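Local coordinates for CCHC-type domain-containing protein (Trypanosoma brucei brucei, PDB 7C45) that binds oligo(U) RNA and probably acts as a 3'-5' exonuclease of the RNase D type that trims guide RNAs in the trypanosome, at residues R17-D20 / K24-E27. Numbering follows the deposited sequence.
Sequences RVVD and KLKE
The side chain of Lys24 lies alongside that of Asp20, both running the same way. The lysine chain is extended beyond CG and carries its ammonium to the carboxylate. Lys24 NZ donates to Asp20 OD1 at 2.8 Å in a salt bridge, meeting the syn lone pair of that oxygen. Lys24 CD also passes 3.6 Å from Val18 O. One water bridges the same two residues. It donates to Val18 O at 2.6 Å and accepts from Lys24 NZ at 3.0 Å, giving the ammonium a second partner.

The apolar part is made by Val19. Its CG1 stands anti to the backbone N (chi1 177°) and presses on the helix backbone, 3.5 Å from Leu25 CA. The same methyl is 4.0 Å from Leu25 CB. Val19 and Leu25 are buried, while Lys24 is exposed.

The contact joins strand 16-19, an outermost strand of the mixed sheet of the RNase H-like exonuclease domain, to helix 22-33, which follows it after two residues. Just before the helix, Thr21 OG1 accepts a hydrogen bond from Lys24 N. Strand 70-74 pairs with strand 16-19, and its Phe73 touches both Val19 and Leu25.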
loop_
_atom_site.group_PDB
_atom_site.type_symbol
_atom_site.label_atom_id
_atom_site.label_comp_id
_atom_site.label_asym_id
_atom_site.label_seq_id
_atom_site.Cartn_x
_atom_site.Cartn_y
_atom_site.Cartn_z
ATOM N N ARG A 17 -15.669 10.788 -3.081
ATOM C CA ARG A 17 -17.114 10.803 -2.888
ATOM C C ARG A 17 -17.418 10.072 -1.594
ATOM O O ARG A 17 -17.125 8.884 -1.492
ATOM C CB ARG A 17 -17.828 10.116 -4.042
ATOM C CG ARG A 17 -19.312 10.321 -4.062
ATOM C CD ARG A 17 -19.762 10.257 -5.508
ATOM N NE ARG A 17 -19.017 11.236 -6.280
ATOM C CZ ARG A 17 -18.756 11.134 -7.579
ATOM N NH1 ARG A 17 -18.060 12.092 -8.185
ATOM N NH2 ARG A 17 -19.167 10.069 -8.268
ATOM N N VAL A 18 -18.003 10.781 -0.625
ATOM C CA VAL A 18 -18.353 10.169 0.655
ATOM C C VAL A 18 -19.553 9.254 0.468
ATOM O O VAL A 18 -20.585 9.666 -0.070
ATOM C CB VAL A 18 -18.658 11.245 1.708
ATOM C CG1 VAL A 18 -19.153 10.583 3.007
ATOM C CG2 VAL A 18 -17.446 12.103 1.963
ATOM N N VAL A 19 -19.435 8.026 0.924
ATOM C CA VAL A 19 -20.512 7.052 0.805
ATOM C C VAL A 19 -21.055 6.835 2.214
ATOM O O VAL A 19 -20.487 6.078 3.006
ATOM C CB VAL A 19 -20.036 5.749 0.147
ATOM C CG1 VAL A 19 -21.159 4.719 0.096
ATOM C CG2 VAL A 19 -19.532 6.058 -1.276
ATOM N N ASP A 20 -22.155 7.522 2.545
ATOM C CA ASP A 20 -22.624 7.518 3.921
ATOM C C ASP A 20 -24.131 7.319 4.039
ATOM O O ASP A 20 -24.673 7.470 5.136
ATOM C CB ASP A 20 -22.192 8.797 4.631
ATOM C CG ASP A 20 -22.694 10.056 3.959
ATOM O OD1 ASP A 20 -23.261 10.002 2.841
ATOM O OD2 ASP A 20 -22.474 11.116 4.556
ATOM N N LYS A 24 -26.297 5.853 -1.494
ATOM C CA LYS A 24 -24.953 6.035 -2.031
ATOM C C LYS A 24 -24.185 4.720 -2.063
ATOM O O LYS A 24 -23.372 4.476 -2.966
ATOM C CB LYS A 24 -24.213 7.084 -1.207
ATOM C CG LYS A 24 -24.695 8.529 -1.471
ATOM C CD LYS A 24 -24.172 9.429 -0.371
ATOM C CE LYS A 24 -24.944 10.723 -0.195
ATOM N NZ LYS A 24 -24.195 11.633 0.716
ATOM N N LEU A 25 -24.418 3.861 -1.072
ATOM C CA LEU A 25 -23.727 2.582 -0.991
ATOM C C LEU A 25 -24.098 1.657 -2.143
ATOM O O LEU A 25 -23.239 0.956 -2.685
ATOM C CB LEU A 25 -24.048 1.921 0.343
ATOM C CG LEU A 25 -23.545 0.494 0.588
ATOM C CD1 LEU A 25 -22.004 0.431 0.634
ATOM C CD2 LEU A 25 -24.138 -0.036 1.880
ATOM N N LYS A 26 -25.382 1.600 -2.501
ATOM C CA LYS A 26 -25.793 0.741 -3.608
ATOM C C LYS A 26 -25.092 1.141 -4.892
ATOM O O LYS A 26 -24.612 0.284 -5.639
ATOM C CB LYS A 26 -27.305 0.816 -3.804
ATOM C CG LYS A 26 -28.094 0.679 -2.537
ATOM C CD LYS A 26 -28.158 -0.746 -2.089
ATOM C CE LYS A 26 -29.345 -1.406 -2.743
ATOM N NZ LYS A 26 -29.360 -2.891 -2.608
ATOM N N GLU A 27 -25.026 2.441 -5.154
ATOM C CA GLU A 27 -24.385 2.935 -6.363
ATOM C C GLU A 27 -22.901 2.595 -6.364
ATOM O O GLU A 27 -22.352 2.199 -7.394
ATOM C CB GLU A 27 -24.592 4.441 -6.465
ATOM C CG GLU A 27 -24.038 5.090 -7.700
HETATM O O HOH W 1 -21.612 11.988 -0.814
#